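Local coordinates for protein acyl-CoA hydrolase (Bacillus halodurans, PDB 1VPM) that binds coenzyme A and probably hydrolyses the thioester bond of long-chain fatty acyl-CoA, at residues Thr24-Leu29 with Leu86-Phe91; Val82-Glu87 with Ser108-Thr113; Val104-Asn109 with Thr117-Ser122. All blocks are in the same frame, centred on the assembly; numbering follows the deposited sequence. Where two conformers were deposited one is given.

The three contacts lie side by side in one antiparallel sheet. Interaction 1 pairs strand 24-29, outermost in this chain's part of the sheet, with 85-95; interaction 2 joins the start of 85-95 to the end of 99-109; interaction 3 carries the sheet on to 116-129. Interactions 1 and 2 share Leu-86 and Glu-87 and have centres about 13 Å apart; interactions 2 and 3 share Ser-108 and Asn-109, with centres about 12 Å apart. Between 1 and 3, Leu-88 CD2 packs on Val-106 CG2 at 3.7 Å. Interaction 3 is nearest to coenzyme A: the side chain of Thr-119 is about 4 Å from the bound ligand, that of Leu-86 about 6 Å.

Interaction 1 of 3, residues Thr24-Leu29 with Leu86-Phe91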
ATOM      1  N   THR A  24      10.972 -21.549  -5.186  1.00 25.02           N
ATOM      2  CA  THR A  24      11.028 -20.136  -5.027  1.00 23.55           C
ATOM      3  C   THR A  24      11.107 -19.780  -3.559  1.00 25.51           C
ATOM      4  O   THR A  24      10.507 -20.394  -2.717  1.00 26.15           O
ATOM      5  CB  THR A  24       9.806 -19.428  -5.636  1.00 23.38           C
ATOM      6  OG1 THR A  24       9.601 -19.917  -6.973  1.00 26.84           O
ATOM      7  CG2 THR A  24       9.891 -17.895  -5.621  1.00 30.94           C
ATOM      8  N   ILE A  25      11.937 -18.793  -3.299  1.00 25.94           N
ATOM      9  CA  ILE A  25      12.121 -18.236  -1.947  1.00 28.88           C
ATOM     10  C   ILE A  25      11.735 -16.768  -1.879  1.00 27.07           C
ATOM     11  O   ILE A  25      12.027 -15.935  -2.788  1.00 26.77           O
ATOM     12  CB  ILE A  25      13.555 -18.441  -1.464  1.00 28.41           C
ATOM     13  CG1 ILE A  25      13.775 -19.951  -1.183  1.00 32.74           C
ATOM     14  CG2 ILE A  25      13.843 -17.545  -0.192  1.00 28.12           C
ATOM     15  CD1 ILE A  25      15.178 -20.301  -1.212  1.00 42.19           C
ATOM     16  N   GLN A  26      11.068 -16.406  -0.786  1.00 26.40           N
ATOM     17  CA  GLN A  26      10.779 -14.994  -0.499  1.00 28.53           C
ATOM     18  C   GLN A  26      11.151 -14.696   0.948  1.00 27.54           C
ATOM     19  O   GLN A  26      11.099 -15.567   1.814  1.00 27.84           O
ATOM     20  CB  GLN A  26       9.296 -14.707  -0.757  1.00 33.91           C
ATOM     21  CG  GLN A  26       8.784 -13.355  -0.407  1.00 40.66           C
ATOM     22  CD  GLN A  26       9.379 -12.155  -1.186  1.00 48.17           C
ATOM     23  OE1 GLN A  26      10.588 -12.046  -1.419  1.00 33.28           O
ATOM     24  NE2 GLN A  26       8.509 -11.180  -1.491  1.00 51.46           N
ATOM     25  N   THR A  27      11.562 -13.444   1.200  1.00 26.33           N
ATOM     26  CA  THR A  27      11.774 -12.970   2.563  1.00 25.31           C
ATOM     27  C   THR A  27      11.060 -11.638   2.702  1.00 28.52           C
ATOM     28  O   THR A  27      11.140 -10.817   1.803  1.00 29.69           O
ATOM     29  CB  THR A  27      13.265 -12.697   2.826  1.00 26.57           C
ATOM     30  OG1 THR A  27      14.034 -13.831   2.397  1.00 31.76           O
ATOM     31  CG2 THR A  27      13.535 -12.432   4.326  1.00 26.45           C
ATOM     32  N   ARG A  28      10.380 -11.426   3.826  1.00 26.73           N
ATOM     33  CA  ARG A  28       9.610 -10.183   4.033  1.00 28.60           C
ATOM     34  C   ARG A  28       9.864  -9.693   5.447  1.00 25.82           C
ATOM     35  O   ARG A  28       9.858 -10.463   6.390  1.00 26.50           O
ATOM     36  CB  ARG A  28       8.099 -10.502   3.940  1.00 30.80           C
ATOM     37  CG  ARG A  28       7.598 -11.169   2.683  1.00 39.19           C
ATOM     38  CD  ARG A  28       8.006 -10.394   1.478  1.00 49.45           C
ATOM     39  NE  ARG A  28       7.189  -9.209   1.338  1.00 47.56           N
ATOM     40  CZ  ARG A  28       6.208  -9.077   0.448  1.00 59.70           C
ATOM     41  NH1 ARG A  28       5.912 -10.055  -0.426  1.00 60.26           N
ATOM     42  NH2 ARG A  28       5.518  -7.949   0.434  1.00 57.22           N
ATOM     43  N   LEU A  29       9.997  -8.399   5.586  1.00 24.51           N
ATOM     44  CA  LEU A  29      10.126  -7.790   6.874  1.00 26.16           C
ATOM     45  C   LEU A  29       8.727  -7.637   7.464  1.00 26.93           C
ATOM     46  O   LEU A  29       7.816  -7.183   6.763  1.00 28.73           O
ATOM     47  CB  LEU A  29      10.764  -6.438   6.667  1.00 31.77           C
ATOM     48  CG  LEU A  29      11.256  -5.671   7.890  1.00 34.79           C
ATOM     49  CD1 LEU A  29      12.157  -6.514   8.765  1.00 35.29           C
ATOM     50  CD2 LEU A  29      11.977  -4.427   7.428  1.00 34.94           C
ATOM     51  N   LEU A  86      10.034 -12.841   7.856  1.00 23.40           N
ATOM     52  CA  LEU A  86       9.388 -14.058   7.452  1.00 23.48           C
ATOM     53  C   LEU A  86      10.069 -14.599   6.231  1.00 25.85           C
ATOM     54  O   LEU A  86      10.261 -13.874   5.271  1.00 26.13           O
ATOM     55  CB  LEU A  86       7.937 -13.820   7.092  1.00 28.45           C
ATOM     56  CG  LEU A  86       6.840 -13.659   8.110  1.00 37.32           C
ATOM     57  CD1 LEU A  86       5.504 -13.522   7.316  1.00 40.36           C
ATOM     58  CD2 LEU A  86       6.750 -14.883   9.011  1.00 29.54           C
ATOM     59  N   GLU A  87      10.364 -15.892   6.255  1.00 23.41           N
ATOM     60  CA  GLU A  87      11.030 -16.608   5.182  1.00 22.14           C
ATOM     61  C   GLU A  87      10.027 -17.653   4.632  1.00 23.87           C
ATOM     62  O   GLU A  87       9.583 -18.475   5.378  1.00 28.04           O
ATOM     63  CB  GLU A  87      12.232 -17.348   5.735  1.00 25.80           C
ATOM     64  CG  GLU A  87      13.183 -16.462   6.571  1.00 41.54           C
ATOM     65  CD  GLU A  87      14.317 -17.271   7.283  1.00 43.41           C
ATOM     66  OE1 GLU A  87      14.206 -18.542   7.399  1.00 48.06           O
ATOM     67  OE2 GLU A  87      15.303 -16.604   7.709  1.00 59.30           O
ATOM     68  N   LEU A  88       9.806 -17.616   3.340  1.00 22.91           N
ATOM     69  CA  LEU A  88       8.908 -18.533   2.698  1.00 19.68           C
ATOM     70  C   LEU A  88       9.640 -19.308   1.602  1.00 22.91           C
ATOM     71  O   LEU A  88      10.506 -18.712   0.899  1.00 27.89           O
ATOM     72  CB  LEU A  88       7.725 -17.777   2.076  1.00 22.61           C
ATOM     73  CG  LEU A  88       6.776 -16.982   3.014  1.00 20.05           C
ATOM     74  CD1 LEU A  88       7.155 -15.497   2.964  1.00 25.85           C
ATOM     75  CD2 LEU A  88       5.361 -17.173   2.588  1.00 25.67           C
ATOM     76  N   GLU A  89       9.234 -20.572   1.445  1.00 25.59           N
ATOM     77  CA  GLU A  89       9.765 -21.409   0.369  1.00 23.99           C
ATOM     78  C   GLU A  89       8.656 -22.255  -0.198  1.00 24.76           C
ATOM     79  O   GLU A  89       7.931 -22.868   0.558  1.00 23.04           O
ATOM     80  CB  GLU A  89      10.888 -22.309   0.898  1.00 24.11           C
ATOM     81  CG  GLU A  89      11.522 -23.186  -0.178  1.00 29.43           C
ATOM     82  CD  GLU A  89      12.537 -24.173   0.360  1.00 34.49           C
ATOM     83  OE1 GLU A  89      12.713 -24.332   1.585  1.00 32.63           O
ATOM     84  OE2 GLU A  89      13.203 -24.800  -0.468  1.00 42.83           O
ATOM     85  N   GLY A  90       8.557 -22.285  -1.504  1.00 22.97           N
ATOM     86  CA  GLY A  90       7.532 -23.022  -2.191  1.00 23.36           C
ATOM     87  C   GLY A  90       8.136 -23.887  -3.293  1.00 22.24           C
ATOM     88  O   GLY A  90       9.167 -23.504  -3.885  1.00 23.76           O
ATOM     89  N   PHE A  91       7.511 -25.017  -3.528  1.00 24.20           N
ATOM     90  CA  PHE A  91       7.787 -25.819  -4.722  1.00 24.91           C
ATOM     91  C   PHE A  91       6.638 -26.715  -5.094  1.00 22.63           C
ATOM     92  O   PHE A  91       5.817 -27.088  -4.259  1.00 20.66           O
ATOM     93  CB  PHE A  91       9.083 -26.613  -4.559  1.00 21.99           C
ATOM     94  CG  PHE A  91       9.196 -27.371  -3.288  1.00 22.98           C
ATOM     95  CD1 PHE A  91       9.781 -26.799  -2.164  1.00 27.54           C
ATOM     96  CD2 PHE A  91       8.815 -28.694  -3.233  1.00 26.29           C
ATOM     97  CE1 PHE A  91       9.942 -27.536  -1.012  1.00 29.31           C
ATOM     98  CE2 PHE A  91       8.983 -29.431  -2.082  1.00 30.68           C
ATOM     99  CZ  PHE A  91       9.568 -28.846  -0.978  1.00 28.81           C
TER
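Gln-26 and Leu-88 face each other at the middle of this antiparallel ladder: Leu-88 N donates a hydrogen bond to Gln-26 O at 2.9 Å, almost straight at 176°, and Gln-26 N donates in return to Leu-88 O. The same reciprocal exchange joins Thr-24 to Gly-90 and Arg-28 to Leu-86, six backbone bonds in all. At the non-hydrogen-bonded pairs between them the chains draw closer, and CA-H...O contacts fill in, as where Thr-27 CA lies 3.2 Å from Leu-86 O.

Leu-88 uses its CD1 methyl, which comes within 4.3 Å of Gln-26 CG; Arg-28 CG lies slightly farther off. Both polar residues thus offer their aliphatic stems to the leucine and send their ends elsewhere. On the other face the methylenes Ile-25 CG1 and Glu-89 CG cross obliquely at 4.1 Å. Glu-89 holds CG anti to the backbone N (chi1 -178°) and stays extended, which leads its carboxylate on, away from the isoleucine, to salt bridges with Arg-105 and Arg-23. Branching at CB makes Ile-25 and Thr-27 well suited to the extended backbone.

Farther out, Gln-26 folds its amide back so that OE1 accepts from Thr-27 N of its own strand at 3.1 Å, in a bent bond, and also from Thr-27 N of the second subunit. Thr-27 OG1 bonds to Ile-25 O of that subunit, so strand 24-29 meets its counterpart there. Glu-52 holds Arg-28 in a salt bridge, while Leu-86 packs on Tyr-49 and Leu-88 on Ile-53, all three partners lying on helix 43-62. An antiparallel sheet wrapped round one long helix is the hallmark of the hotdog fold.

Interaction 2 of 3, residues Val82-Glu87 with Ser108-Thr113; sequences VGDALE and SNNLLT
Gly-83 directs its carbonyl at the Leu-111 side chain, although the modelled approach to CD1 is too close to be trusted; its positive phi (89°) is a backbone shape glycine adopts readily. Asp-84, modelled in two conformers, brings OD1 within 3.5 Å of Leu-111 N, a weak hydrogen bond at most; its OD2 accepts from Thr-81 N, so the carboxylate is held mainly within its own loop. On the facing side Asn-110 steadies the turn, its OD1 taking Leu-112 N at 2.9 Å, an Asx turn, and, from above the carbonyl plane, Thr-113 N, extending it to an Asx motif.

Ala-85 starts the regular pairing: its N gives to Asn-109 O at 3.0 Å, and Asn-109 N returns to Ala-85 O at 2.7 Å. The short side chain suits a place covered by Leu-111, whose CD2 lies 4.1 Å from Ala-85 CB, and by Leu-56 of the second subunit. Leu-86 follows, its CD2 resting 4.4 Å from Ser-108 CA.

The extended chain of Glu-87 brings OE2 to Asn-109 ND2 at 2.6 Å, met on the syn side but 30° out of the carboxylate plane, with carboxylate and amide planes 74° apart. OE1 forms a salt bridge with Arg-116, so the two oxygens grip different strands. The arrangement is the open end of a beta hairpin, where strands 85-95 and 99-109 of the hotdog sheet part into loops.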
ATOM      1  N   VAL A  82       6.910  -7.698  14.958  0.70 31.48           N
ATOM      2  CA  VAL A  82       7.566  -6.606  14.259  0.70 33.74           C
ATOM      3  C   VAL A  82       9.115  -6.615  14.193  0.70 35.70           C
ATOM      4  O   VAL A  82       9.807  -6.774  15.197  0.70 34.78           O
ATOM      5  CB  VAL A  82       7.063  -5.258  14.791  0.70 34.61           C
ATOM      6  CG1 VAL A  82       7.804  -4.097  14.165  0.70 36.88           C
ATOM      7  CG2 VAL A  82       5.586  -5.125  14.508  0.70 33.94           C
ATOM      8  N   GLY A  83       9.635  -6.456  12.968  0.70 35.95           N
ATOM      9  CA  GLY A  83      11.062  -6.331  12.740  0.70 35.45           C
ATOM     10  C   GLY A  83      11.688  -7.687  12.532  0.70 33.34           C
ATOM     11  O   GLY A  83      12.863  -7.762  12.117  0.70 30.22           O
ATOM     12  N   ASP A  84      10.923  -8.743  12.838  0.70 29.71           N
ATOM     13  CA  ASP A  84      11.264 -10.085  12.428  0.70 29.13           C
ATOM     14  C   ASP A  84      11.167 -10.183  10.952  0.70 28.59           C
ATOM     15  O   ASP A  84      10.579  -9.338  10.259  0.70 28.17           O
ATOM     16  CB  ASP A  84      10.308 -11.145  12.974  0.70 24.34           C
ATOM     17  CG  ASP A  84      10.438 -11.380  14.428  0.70 30.45           C
ATOM     18  OD1 ASP A  84      11.433 -10.884  15.017  0.70 32.08           O
ATOM     19  OD2 ASP A  84       9.548 -12.108  14.971  0.70 30.62           O
ATOM     20  N   ALA A  85      11.736 -11.260  10.444  1.00 23.92           N
ATOM     21  CA  ALA A  85      11.602 -11.477   9.021  1.00 25.66           C
ATOM     22  C   ALA A  85      10.871 -12.796   8.866  1.00 26.47           C
ATOM     23  O   ALA A  85      11.090 -13.774   9.628  1.00 30.48           O
ATOM     24  CB  ALA A  85      12.906 -11.578   8.365  1.00 27.53           C
ATOM     25  N   LEU A  86      10.034 -12.841   7.856  1.00 23.40           N
ATOM     26  CA  LEU A  86       9.388 -14.058   7.452  1.00 23.48           C
ATOM     27  C   LEU A  86      10.069 -14.599   6.231  1.00 25.85           C
ATOM     28  O   LEU A  86      10.261 -13.874   5.271  1.00 26.13           O
ATOM     29  CB  LEU A  86       7.937 -13.820   7.092  1.00 28.45           C
ATOM     30  CG  LEU A  86       6.840 -13.659   8.110  1.00 37.32           C
ATOM     31  CD1 LEU A  86       5.504 -13.522   7.316  1.00 40.36           C
ATOM     32  CD2 LEU A  86       6.750 -14.883   9.011  1.00 29.54           C
ATOM     33  N   GLU A  87      10.364 -15.892   6.255  1.00 23.41           N
ATOM     34  CA  GLU A  87      11.030 -16.608   5.182  1.00 22.14           C
ATOM     35  C   GLU A  87      10.027 -17.653   4.632  1.00 23.87           C
ATOM     36  O   GLU A  87       9.583 -18.475   5.378  1.00 28.04           O
ATOM     37  CB  GLU A  87      12.232 -17.348   5.735  1.00 25.80           C
ATOM     38  CG  GLU A  87      13.183 -16.462   6.571  1.00 41.54           C
ATOM     39  CD  GLU A  87      14.317 -17.271   7.283  1.00 43.41           C
ATOM     40  OE1 GLU A  87      14.206 -18.542   7.399  1.00 48.06           O
ATOM     41  OE2 GLU A  87      15.303 -16.604   7.709  1.00 59.30           O
ATOM     42  N   SER A 108       9.807 -17.854  10.787  1.00 23.97           N
ATOM     43  CA  SER A 108      10.184 -16.515  11.253  1.00 25.35           C
ATOM     44  C   SER A 108      11.651 -16.523  11.603  1.00 25.12           C
ATOM     45  O   SER A 108      12.161 -17.511  12.130  1.00 25.18           O
ATOM     46  CB  SER A 108       9.367 -16.085  12.467  1.00 27.09           C
ATOM     47  OG  SER A 108       9.481 -17.066  13.490  1.00 32.89           O
ATOM     48  N   ASN A 109      12.312 -15.431  11.311  1.00 25.03           N
ATOM     49  CA  ASN A 109      13.659 -15.198  11.743  1.00 25.20           C
ATOM     50  C   ASN A 109      13.655 -14.037  12.747  1.00 22.45           C
ATOM     51  O   ASN A 109      13.328 -12.916  12.409  1.00 23.89           O
ATOM     52  CB  ASN A 109      14.541 -14.902  10.555  1.00 30.33           C
ATOM     53  CG  ASN A 109      15.963 -15.231  10.825  1.00 38.98           C
ATOM     54  OD1 ASN A 109      16.459 -15.037  11.950  1.00 47.49           O
ATOM     55  ND2 ASN A 109      16.642 -15.761   9.816  1.00 43.47           N
ATOM     56  N   ASN A 110      13.920 -14.345  14.008  1.00 22.49           N
ATOM     57  CA  ASN A 110      13.942 -13.332  15.058  1.00 20.11           C
ATOM     58  C   ASN A 110      15.146 -12.392  14.862  1.00 20.61           C
ATOM     59  O   ASN A 110      16.292 -12.829  14.886  1.00 20.84           O
ATOM     60  CB  ASN A 110      14.028 -14.021  16.402  1.00 22.60           C
ATOM     61  CG  ASN A 110      13.906 -13.086  17.546  1.00 28.63           C
ATOM     62  OD1 ASN A 110      14.661 -12.149  17.687  1.00 29.16           O
ATOM     63  ND2 ASN A 110      12.946 -13.343  18.395  1.00 37.72           N
ATOM     64  N   LEU A 111      14.861 -11.141  14.595  1.00 26.45           N
ATOM     65  CA  LEU A 111      16.002 -10.316  14.181  1.00 29.81           C
ATOM     66  C   LEU A 111      16.891  -9.941  15.376  1.00 27.86           C
ATOM     67  O   LEU A 111      18.029  -9.642  15.164  1.00 24.26           O
ATOM     68  CB  LEU A 111      15.626  -9.196  13.161  1.00 34.95           C
ATOM     69  CG  LEU A 111      15.070  -9.679  11.768  1.00 36.68           C
ATOM     70  CD1 LEU A 111      14.688  -8.579  10.676  1.00 32.34           C
ATOM     71  CD2 LEU A 111      15.899 -10.699  11.049  1.00 30.51           C
ATOM     72  N   LEU A 112      16.450 -10.109  16.617  1.00 25.87           N
ATOM     73  CA  LEU A 112      17.358  -9.897  17.785  1.00 29.48           C
ATOM     74  C   LEU A 112      18.238 -11.109  18.145  1.00 27.08           C
ATOM     75  O   LEU A 112      19.378 -10.954  18.480  1.00 25.65           O
ATOM     76  CB  LEU A 112      16.574  -9.478  19.020  1.00 34.07           C
ATOM     77  CG  LEU A 112      15.859  -8.124  18.980  1.00 42.20           C
ATOM     78  CD1 LEU A 112      15.254  -7.882  20.380  1.00 48.13           C
ATOM     79  CD2 LEU A 112      16.780  -6.966  18.556  1.00 47.59           C
ATOM     80  N   THR A 113      17.715 -12.322  18.064  1.00 23.22           N
ATOM     81  CA  THR A 113      18.445 -13.531  18.490  1.00 26.41           C
ATOM     82  C   THR A 113      18.965 -14.406  17.383  1.00 27.47           C
ATOM     83  O   THR A 113      19.829 -15.272  17.606  1.00 30.58           O
ATOM     84  CB  THR A 113      17.517 -14.447  19.354  1.00 28.68           C
ATOM     85  OG1 THR A 113      16.478 -15.030  18.535  1.00 26.84           O
ATOM     86  CG2 THR A 113      16.928 -13.643  20.450  1.00 32.05           C
TER

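Interaction 3 of 3, residues Val104-Asn109 with Thr117-Ser122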
ATOM      1  N   VAL A 104       4.234 -25.051   0.565  1.00 22.60           N
ATOM      2  CA  VAL A 104       4.860 -23.863   1.081  1.00 22.47           C
ATOM      3  C   VAL A 104       5.192 -24.053   2.559  1.00 24.12           C
ATOM      4  O   VAL A 104       4.353 -24.409   3.324  1.00 21.70           O
ATOM      5  CB  VAL A 104       3.973 -22.616   0.884  1.00 24.01           C
ATOM      6  CG1 VAL A 104       4.660 -21.379   1.412  1.00 21.92           C
ATOM      7  CG2 VAL A 104       3.651 -22.380  -0.596  1.00 25.00           C
ATOM      8  N   ARG A 105       6.415 -23.657   2.940  1.00 22.41           N
ATOM      9  CA  ARG A 105       6.838 -23.590   4.352  1.00 24.14           C
ATOM     10  C   ARG A 105       7.190 -22.157   4.685  1.00 22.66           C
ATOM     11  O   ARG A 105       7.822 -21.422   3.886  1.00 25.33           O
ATOM     12  CB  ARG A 105       7.974 -24.537   4.676  1.00 27.27           C
ATOM     13  CG  ARG A 105       9.135 -24.619   3.718  1.00 24.08           C
ATOM     14  CD  ARG A 105      10.254 -25.505   4.336  1.00 27.09           C
ATOM     15  NE  ARG A 105      11.151 -26.012   3.304  1.00 26.62           N
ATOM     16  CZ  ARG A 105      11.323 -27.311   3.043  1.00 31.06           C
ATOM     17  NH1 ARG A 105      10.645 -28.256   3.682  1.00 31.70           N
ATOM     18  NH2 ARG A 105      12.156 -27.671   2.087  1.00 31.98           N
ATOM     19  N   VAL A 106       6.809 -21.761   5.890  1.00 20.70           N
ATOM     20  CA  VAL A 106       7.047 -20.405   6.385  1.00 21.90           C
ATOM     21  C   VAL A 106       7.768 -20.494   7.753  1.00 22.66           C
ATOM     22  O   VAL A 106       7.366 -21.235   8.652  1.00 21.93           O
ATOM     23  CB  VAL A 106       5.724 -19.639   6.557  1.00 22.68           C
ATOM     24  CG1 VAL A 106       6.014 -18.239   7.048  1.00 22.27           C
ATOM     25  CG2 VAL A 106       4.872 -19.652   5.280  1.00 25.10           C
ATOM     26  N   HIS A 107       8.863 -19.747   7.883  1.00 22.16           N
ATOM     27  CA  HIS A 107       9.625 -19.604   9.149  1.00 24.03           C
ATOM     28  C   HIS A 107       9.706 -18.132   9.490  1.00 22.80           C
ATOM     29  O   HIS A 107       9.636 -17.272   8.599  1.00 26.80           O
ATOM     30  CB  HIS A 107      11.074 -20.106   9.018  1.00 21.80           C
ATOM     31  CG  HIS A 107      11.181 -21.594   8.930  1.00 25.60           C
ATOM     32  ND1 HIS A 107      10.919 -22.289   7.765  1.00 27.47           N
ATOM     33  CD2 HIS A 107      11.515 -22.509   9.865  1.00 30.15           C
ATOM     34  CE1 HIS A 107      11.093 -23.583   7.999  1.00 34.69           C
ATOM     35  NE2 HIS A 107      11.463 -23.743   9.264  1.00 28.70           N
ATOM     36  N   SER A 108       9.807 -17.854  10.787  1.00 23.97           N
ATOM     37  CA  SER A 108      10.184 -16.515  11.253  1.00 25.35           C
ATOM     38  C   SER A 108      11.651 -16.523  11.603  1.00 25.12           C
ATOM     39  O   SER A 108      12.161 -17.511  12.130  1.00 25.18           O
ATOM     40  CB  SER A 108       9.367 -16.085  12.467  1.00 27.09           C
ATOM     41  OG  SER A 108       9.481 -17.066  13.490  1.00 32.89           O
ATOM     42  N   ASN A 109      12.312 -15.431  11.311  1.00 25.03           N
ATOM     43  CA  ASN A 109      13.659 -15.198  11.743  1.00 25.20           C
ATOM     44  C   ASN A 109      13.655 -14.037  12.747  1.00 22.45           C
ATOM     45  O   ASN A 109      13.328 -12.916  12.409  1.00 23.89           O
ATOM     46  CB  ASN A 109      14.541 -14.902  10.555  1.00 30.33           C
ATOM     47  CG  ASN A 109      15.963 -15.231  10.825  1.00 38.98           C
ATOM     48  OD1 ASN A 109      16.459 -15.037  11.950  1.00 47.49           O
ATOM     49  ND2 ASN A 109      16.642 -15.761   9.816  1.00 43.47           N
ATOM     50  N   THR A 117      12.069 -20.163  13.571  1.00 24.62           N
ATOM     51  CA  THR A 117      10.984 -20.945  14.074  1.00 25.76           C
ATOM     52  C   THR A 117      10.016 -21.232  12.922  1.00 23.70           C
ATOM     53  O   THR A 117       9.707 -20.332  12.139  1.00 25.63           O
ATOM     54  CB  THR A 117      10.302 -20.151  15.199  1.00 26.73           C
ATOM     55  OG1 THR A 117      11.291 -19.803  16.193  1.00 30.83           O
ATOM     56  CG2 THR A 117       9.227 -20.921  15.830  1.00 33.26           C
ATOM     57  N   LEU A 118       9.601 -22.496  12.815  1.00 25.93           N
ATOM     58  CA  LEU A 118       8.571 -22.858  11.838  1.00 24.46           C
ATOM     59  C   LEU A 118       7.213 -22.233  12.217  1.00 24.34           C
ATOM     60  O   LEU A 118       6.715 -22.394  13.346  1.00 26.34           O
ATOM     61  CB  LEU A 118       8.459 -24.356  11.719  1.00 27.72           C
ATOM     62  CG  LEU A 118       7.500 -24.866  10.655  1.00 23.11           C
ATOM     63  CD1 LEU A 118       7.954 -24.656   9.299  1.00 24.93           C
ATOM     64  CD2 LEU A 118       7.286 -26.384  10.886  1.00 29.02           C
ATOM     65  N   THR A 119       6.678 -21.407  11.287  1.00 22.08           N
ATOM     66  CA  THR A 119       5.445 -20.673  11.499  1.00 23.36           C
ATOM     67  C   THR A 119       4.271 -21.516  11.025  1.00 21.62           C
ATOM     68  O   THR A 119       3.303 -21.742  11.731  1.00 26.31           O
ATOM     69  CB  THR A 119       5.422 -19.417  10.629  1.00 25.30           C
ATOM     70  OG1 THR A 119       6.606 -18.665  10.856  1.00 29.30           O
ATOM     71  CG2 THR A 119       4.209 -18.563  10.965  1.00 30.92           C
ATOM     72  N   THR A 120       4.375 -21.976   9.782  1.00 21.78           N
ATOM     73  CA  THR A 120       3.385 -22.904   9.266  1.00 20.63           C
ATOM     74  C   THR A 120       3.861 -23.543   7.973  1.00 22.09           C
ATOM     75  O   THR A 120       4.907 -23.228   7.430  1.00 22.32           O
ATOM     76  CB  THR A 120       2.067 -22.180   9.020  1.00 25.09           C
ATOM     77  OG1 THR A 120       0.972 -23.135   8.850  1.00 27.89           O
ATOM     78  CG2 THR A 120       2.231 -21.279   7.841  1.00 27.53           C
ATOM     79  N   GLU A 121       3.096 -24.539   7.553  1.00 22.54           N
ATOM     80  CA  GLU A 121       3.259 -25.241   6.282  1.00 23.13           C
ATOM     81  C   GLU A 121       1.900 -25.407   5.653  1.00 28.06           C
ATOM     82  O   GLU A 121       0.899 -25.607   6.362  1.00 28.50           O
ATOM     83  CB  GLU A 121       3.857 -26.632   6.519  1.00 20.87           C
ATOM     84  CG  GLU A 121       5.214 -26.665   7.162  1.00 24.39           C
ATOM     85  CD  GLU A 121       5.670 -28.077   7.477  1.00 26.16           C
ATOM     86  OE1 GLU A 121       5.087 -28.638   8.424  1.00 24.78           O
ATOM     87  OE2 GLU A 121       6.601 -28.577   6.812  1.00 27.97           O
ATOM     88  N   SER A 122       1.847 -25.434   4.342  1.00 25.09           N
ATOM     89  CA  SER A 122       0.575 -25.565   3.690  1.00 28.90           C
ATOM     90  C   SER A 122       0.745 -26.172   2.288  1.00 26.14           C
ATOM     91  O   SER A 122       1.816 -26.214   1.752  1.00 22.65           O
ATOM     92  CB  SER A 122      -0.072 -24.165   3.717  1.00 34.68           C
ATOM     93  OG  SER A 122      -0.239 -23.571   2.466  1.00 44.14           O
TER
HETATM   94  O   HOH W   1      11.907 -17.124  15.422  1.00 25.79           O
HETATM   95  O   HOH W   2       7.165 -18.054  13.425  1.00 38.91           O
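Val-106 O accepts two amides from the same face of its plane, Thr-119 N at 2.7 Å and Thr-120 N at 3.3 Å, so a classic beta bulge shifts the register by one residue midway along two antiparallel strands. Regular bonds resume on each side, linking Val-104 with Ser-122 and Ser-108 with Thr-117.

Because of the bulge both threonines face Val-106, which gives one methyl to each: CG1 lies 3.8 Å from Thr-119 CB, and CG2 lies 4.0 Å from Thr-120 CG2. On the opposite face of the sheet from Val-106, Leu-118 lays CD1 over one face of the His-107 ring, 3.8 Å from its centroid and 26° off the normal, a CH-pi contact displaced toward CE1 and NE2. Leu-118 gets there with CG anti to the backbone N (chi1 -175°), which swings the branch across the ring. An alanine in place of His-107 would take away that flat platform and is likely to leave the Leu-118 methyl without its partner and freer to turn.

Near the end of the hairpin, small hydroxyl residues share two waters: one joins Ser-108 OG to Thr-117 OG1, and the other, 2.7 Å from Thr-119 OG1, also bonds to Ser-108 OG. Thr-119 also touches the bound coenzyme A.

Strand 85-95 flanks this pair beside 99-109, and strand 65-75 beside 116-129. Val-104 rests on Ile-53 of helix 43-62, and Val-106, Thr-120 and Ser-122 meet Ile-50 of the same helix.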